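Long-range contact in probable sugar kinase (Clostridium perfringens, PDB 3KZH), which probably phosphorylates a sugar or a related small molecule, as a kinase of the pfkB (ribokinase-like) family: residues L207-K221 with I224-G236. Numbering follows the deposited sequence.
Sequences LIKASNYFLGLGIKK and ISLDADGIFYNDG
The side chains of Leu207 and Phe232 run antiparallel alongside one another, with Leu207 CB over the middle of the aromatic face, 3.7 Å from the centroid of the Phe232 ring and only 6° off its normal. This CH-pi contact illustrates how a helix is fitted to a β-sheet: the first side-chain carbon of a helix residue sits over the face of a ring carried by a strand. With CB already directed at the helix, Phe232 CG anti to the backbone N (chi1 177°) carries the ring under Leu207. The methyls of Leu207 also reach the neighbouring strand and the turn after it: CD2 meets Leu226 CD2 tip to tip at 3.8 Å and lies 3.9 Å from Ile224 CD1. The Ile208 side chain runs roughly perpendicular to that of Phe232.

One helical turn on, Ser211 borders the ring edge and takes up a polar partner. Asn234 ND2 donates to Ser211 OG over 3.0 Å in a nearly straight bond, with the hydroxyl oxygen close to the amide plane. A weak second bond runs from Asn234 ND2 to Asn212 OD1, the two amides turned 63° apart. Asn234 OD1 accepts from Gly236 N, which lies above the carbonyl plane, in an Asx turn, while Leu215 CD1 packs on Asn234 CG at 3.7 Å.

Helix 204-217 thus covers one face of the hairpin 221-225/231-234, beside helix 190-197; Ile231 and Tyr233 pack against helix 273-288.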
loop_
_atom_site.group_PDB
_atom_site.type_symbol
_atom_site.label_atom_id
_atom_site.label_comp_id
_atom_site.label_asym_id
_atom_site.label_seq_id
_atom_site.Cartn_x
_atom_site.Cartn_y
_atom_site.Cartn_z
ATOM N N LEU A 207 -24.103 27.303 26.971
ATOM C CA LEU A 207 -23.130 26.213 27.103
ATOM C C LEU A 207 -23.398 25.466 28.398
ATOM O O LEU A 207 -23.385 24.244 28.403
ATOM C CB LEU A 207 -21.692 26.745 27.102
ATOM C CG LEU A 207 -20.997 26.961 25.759
ATOM C CD1 LEU A 207 -19.763 27.816 25.914
ATOM C CD2 LEU A 207 -20.667 25.608 25.131
ATOM N N ILE A 208 -23.694 26.213 29.470
ATOM C CA ILE A 208 -24.024 25.636 30.776
ATOM C C ILE A 208 -25.376 24.910 30.701
ATOM O O ILE A 208 -25.508 23.812 31.233
ATOM C CB ILE A 208 -24.018 26.713 31.922
ATOM C CG1 ILE A 208 -22.606 27.288 32.096
ATOM C CG2 ILE A 208 -24.462 26.104 33.267
ATOM C CD1 ILE A 208 -22.521 28.536 32.984
ATOM N N LYS A 209 -26.325 25.479 29.951
ATOM C CA LYS A 209 -27.674 24.911 29.776
ATOM C C LYS A 209 -27.646 23.613 28.955
ATOM O O LYS A 209 -28.307 22.634 29.311
ATOM C CB LYS A 209 -28.595 25.950 29.117
ATOM C CG LYS A 209 -30.074 25.585 29.046
ATOM C CD LYS A 209 -30.837 26.534 28.119
ATOM C CE LYS A 209 -32.259 26.021 27.861
ATOM N NZ LYS A 209 -32.949 26.749 26.756
ATOM N N ALA A 210 -26.847 23.613 27.887
ATOM C CA ALA A 210 -26.677 22.462 26.988
ATOM C C ALA A 210 -26.040 21.291 27.713
ATOM O O ALA A 210 -26.577 20.176 27.718
ATOM C CB ALA A 210 -25.832 22.852 25.805
ATOM N N SER A 211 -24.930 21.584 28.388
ATOM C CA SER A 211 -24.206 20.584 29.145
ATOM C C SER A 211 -25.006 20.050 30.336
ATOM O O SER A 211 -24.969 18.843 30.584
ATOM C CB SER A 211 -22.825 21.094 29.546
ATOM O OG SER A 211 -22.880 22.249 30.350
ATOM N N ASN A 212 -25.789 20.918 30.998
ATOM C CA ASN A 212 -26.649 20.517 32.128
ATOM C C ASN A 212 -27.778 19.594 31.674
ATOM O O ASN A 212 -28.174 18.684 32.402
ATOM C CB ASN A 212 -27.248 21.733 32.845
ATOM C CG ASN A 212 -26.329 22.308 33.918
ATOM O OD1 ASN A 212 -25.461 21.615 34.472
ATOM N ND2 ASN A 212 -26.534 23.585 34.231
ATOM N N TYR A 213 -28.260 19.824 30.454
ATOM C CA TYR A 213 -29.309 19.023 29.830
ATOM C C TYR A 213 -28.760 17.621 29.507
ATOM O O TYR A 213 -29.449 16.619 29.728
ATOM C CB TYR A 213 -29.824 19.747 28.569
ATOM C CG TYR A 213 -30.644 18.901 27.615
ATOM C CD1 TYR A 213 -31.949 18.477 27.951
ATOM C CD2 TYR A 213 -30.094 18.471 26.387
ATOM C CE1 TYR A 213 -32.689 17.634 27.079
ATOM C CE2 TYR A 213 -30.823 17.628 25.511
ATOM C CZ TYR A 213 -32.114 17.216 25.864
ATOM O OH TYR A 213 -32.812 16.388 25.021
ATOM N N PHE A 214 -27.525 17.565 28.998
ATOM C CA PHE A 214 -26.869 16.297 28.665
ATOM C C PHE A 214 -26.639 15.461 29.917
ATOM O O PHE A 214 -26.855 14.251 29.895
ATOM C CB PHE A 214 -25.540 16.526 27.936
ATOM C CG PHE A 214 -25.675 17.136 26.559
ATOM C CD1 PHE A 214 -26.651 16.684 25.651
ATOM C CD2 PHE A 214 -24.793 18.163 26.159
ATOM C CE1 PHE A 214 -26.751 17.248 24.351
ATOM C CE2 PHE A 214 -24.879 18.742 24.865
ATOM C CZ PHE A 214 -25.864 18.280 23.957
ATOM N N LEU A 215 -26.288 16.129 31.020
ATOM C CA LEU A 215 -26.072 15.471 32.315
ATOM C C LEU A 215 -27.395 14.941 32.876
ATOM O O LEU A 215 -27.406 13.968 33.637
ATOM C CB LEU A 215 -25.449 16.438 33.329
ATOM C CG LEU A 215 -24.084 17.079 33.058
ATOM C CD1 LEU A 215 -23.879 18.214 34.033
ATOM C CD2 LEU A 215 -22.954 16.075 33.122
ATOM N N GLY A 216 -28.495 15.585 32.460
ATOM C CA GLY A 216 -29.842 15.215 32.874
ATOM C C GLY A 216 -30.302 13.937 32.203
ATOM O O GLY A 216 -30.987 13.114 32.823
ATOM N N LEU A 217 -29.880 13.762 30.948
ATOM C CA LEU A 217 -30.182 12.586 30.138
ATOM C C LEU A 217 -29.476 11.323 30.662
ATOM O O LEU A 217 -29.859 10.198 30.326
ATOM C CB LEU A 217 -29.761 12.830 28.688
ATOM C CG LEU A 217 -30.444 13.907 27.839
ATOM C CD1 LEU A 217 -29.762 13.962 26.483
ATOM C CD2 LEU A 217 -31.949 13.636 27.665
ATOM N N GLY A 218 -28.458 11.523 31.501
ATOM C CA GLY A 218 -27.705 10.416 32.065
ATOM C C GLY A 218 -26.227 10.428 31.703
ATOM O O GLY A 218 -25.462 9.601 32.206
ATOM N N ILE A 219 -25.827 11.358 30.833
ATOM C CA ILE A 219 -24.431 11.492 30.415
ATOM C C ILE A 219 -23.608 11.958 31.621
ATOM O O ILE A 219 -24.053 12.804 32.396
ATOM C CB ILE A 219 -24.284 12.446 29.185
ATOM C CG1 ILE A 219 -25.143 11.927 28.021
ATOM C CG2 ILE A 219 -22.807 12.564 28.751
ATOM C CD1 ILE A 219 -25.382 12.914 26.886
ATOM N N LYS A 220 -22.448 11.335 31.811
ATOM C CA LYS A 220 -21.583 11.646 32.945
ATOM C C LYS A 220 -20.621 12.799 32.747
ATOM O O LYS A 220 -20.379 13.555 33.679
ATOM C CB LYS A 220 -20.794 10.403 33.377
ATOM C CG LYS A 220 -21.628 9.163 33.679
ATOM C CD LYS A 220 -22.518 9.319 34.908
ATOM C CE LYS A 220 -23.180 7.995 35.277
ATOM N NZ LYS A 220 -24.082 7.478 34.205
ATOM N N LYS A 221 -20.012 12.886 31.563
ATOM C CA LYS A 221 -19.028 13.937 31.270
ATOM C C LYS A 221 -19.237 14.600 29.907
ATOM O O LYS A 221 -19.329 13.912 28.889
ATOM C CB LYS A 221 -17.594 13.373 31.361
ATOM C CG LYS A 221 -17.245 12.656 32.663
ATOM C CD LYS A 221 -15.933 13.099 33.245
ATOM C CE LYS A 221 -15.739 12.514 34.647
ATOM N NZ LYS A 221 -15.585 11.037 34.635
ATOM N N ILE A 224 -17.348 20.243 25.109
ATOM C CA ILE A 224 -17.786 20.940 23.893
ATOM C C ILE A 224 -16.635 21.769 23.307
ATOM O O ILE A 224 -16.173 22.730 23.930
ATOM C CB ILE A 224 -19.084 21.835 24.134
ATOM C CG1 ILE A 224 -20.245 20.977 24.656
ATOM C CG2 ILE A 224 -19.573 22.452 22.814
ATOM C CD1 ILE A 224 -21.383 21.746 25.309
ATOM N N SER A 225 -16.167 21.373 22.120
ATOM C CA SER A 225 -15.081 22.073 21.414
ATOM C C SER A 225 -15.644 23.373 20.865
ATOM O O SER A 225 -16.730 23.373 20.294
ATOM C CB SER A 225 -14.541 21.240 20.246
ATOM O OG SER A 225 -14.052 19.999 20.675
ATOM N N LEU A 226 -14.930 24.479 21.085
ATOM C CA LEU A 226 -15.367 25.802 20.623
ATOM C C LEU A 226 -14.329 26.438 19.705
ATOM O O LEU A 226 -14.126 27.659 19.729
ATOM C CB LEU A 226 -15.623 26.713 21.830
ATOM C CG LEU A 226 -16.525 26.228 22.965
ATOM C CD1 LEU A 226 -16.411 27.188 24.123
ATOM C CD2 LEU A 226 -17.964 26.072 22.478
ATOM N N ASP A 227 -13.680 25.594 18.899
ATOM C CA ASP A 227 -12.626 25.979 17.945
ATOM C C ASP A 227 -11.486 26.803 18.571
ATOM O O ASP A 227 -10.693 26.264 19.349
ATOM C CB ASP A 227 -13.221 26.670 16.698
ATOM C CG ASP A 227 -13.895 25.692 15.725
ATOM O OD1 ASP A 227 -14.034 24.482 16.029
ATOM O OD2 ASP A 227 -14.285 26.147 14.627
ATOM N N ALA A 228 -11.448 28.107 18.278
ATOM C CA ALA A 228 -10.430 29.020 18.807
ATOM C C ALA A 228 -10.637 29.387 20.275
ATOM O O ALA A 228 -9.672 29.706 20.966
ATOM C CB ALA A 228 -10.368 30.278 17.958
ATOM N N ASP A 229 -11.888 29.328 20.742
ATOM C CA ASP A 229 -12.238 29.662 22.127
ATOM C C ASP A 229 -11.959 28.543 23.138
ATOM O O ASP A 229 -12.254 28.679 24.326
ATOM C CB ASP A 229 -13.699 30.119 22.230
ATOM C CG ASP A 229 -14.006 31.327 21.366
ATOM O OD1 ASP A 229 -13.205 32.286 21.337
ATOM O OD2 ASP A 229 -15.069 31.312 20.713
ATOM N N GLY A 230 -11.416 27.434 22.648
ATOM C CA GLY A 230 -11.066 26.330 23.516
ATOM C C GLY A 230 -12.088 25.244 23.745
ATOM O O GLY A 230 -12.839 24.865 22.854
ATOM N N ILE A 231 -12.061 24.702 24.955
ATOM C CA ILE A 231 -12.940 23.615 25.337
ATOM C C ILE A 231 -13.758 23.986 26.547
ATOM O O ILE A 231 -13.226 24.477 27.540
ATOM C CB ILE A 231 -12.114 22.332 25.697
ATOM C CG1 ILE A 231 -11.205 21.911 24.533
ATOM C CG2 ILE A 231 -13.013 21.188 26.194
ATOM C CD1 ILE A 231 -11.875 21.424 23.285
ATOM N N PHE A 232 -15.050 23.696 26.457
ATOM C CA PHE A 232 -15.982 23.898 27.548
ATOM C C PHE A 232 -16.208 22.497 28.133
ATOM O O PHE A 232 -16.468 21.556 27.390
ATOM C CB PHE A 232 -17.304 24.488 27.028
ATOM C CG PHE A 232 -18.349 24.649 28.093
ATOM C CD1 PHE A 232 -18.343 25.782 28.929
ATOM C CD2 PHE A 232 -19.301 23.625 28.325
ATOM C CE1 PHE A 232 -19.265 25.894 29.990
ATOM C CE2 PHE A 232 -20.223 23.720 29.381
ATOM C CZ PHE A 232 -20.209 24.854 30.219
ATOM N N TYR A 233 -16.178 22.381 29.456
ATOM C CA TYR A 233 -16.396 21.093 30.117
ATOM C C TYR A 233 -17.428 21.156 31.237
ATOM O O TYR A 233 -17.611 22.211 31.856
ATOM C CB TYR A 233 -15.076 20.531 30.674
ATOM C CG TYR A 233 -14.391 21.368 31.750
ATOM C CD1 TYR A 233 -14.691 21.191 33.123
ATOM C CD2 TYR A 233 -13.421 22.316 31.410
ATOM C CE1 TYR A 233 -14.045 21.949 34.126
ATOM C CE2 TYR A 233 -12.757 23.077 32.413
ATOM C CZ TYR A 233 -13.087 22.890 33.764
ATOM O OH TYR A 233 -12.527 23.693 34.738
ATOM N N ASN A 234 -17.993 19.991 31.570
ATOM C CA ASN A 234 -18.969 19.860 32.661
ATOM C C ASN A 234 -19.123 18.391 33.048
ATOM O O ASN A 234 -19.422 17.557 32.200
ATOM C CB ASN A 234 -20.334 20.442 32.255
ATOM C CG ASN A 234 -21.259 20.749 33.456
ATOM O OD1 ASN A 234 -20.934 20.493 34.613
ATOM N ND2 ASN A 234 -22.428 21.284 33.156
ATOM N N ASP A 235 -18.903 18.082 34.326
ATOM C CA ASP A 235 -19.065 16.715 34.827
ATOM C C ASP A 235 -20.100 16.607 35.960
ATOM O O ASP A 235 -20.248 15.551 36.591
ATOM C CB ASP A 235 -17.713 16.093 35.240
ATOM C CG ASP A 235 -17.018 16.833 36.382
ATOM O OD1 ASP A 235 -17.690 17.291 37.319
ATOM O OD2 ASP A 235 -15.775 16.937 36.362
ATOM N N GLY A 236 -20.781 17.718 36.229
ATOM C CA GLY A 236 -21.777 17.760 37.287
ATOM C C GLY A 236 -21.247 18.407 38.546
ATOM O O GLY A 236 -22.004 19.027 39.287
#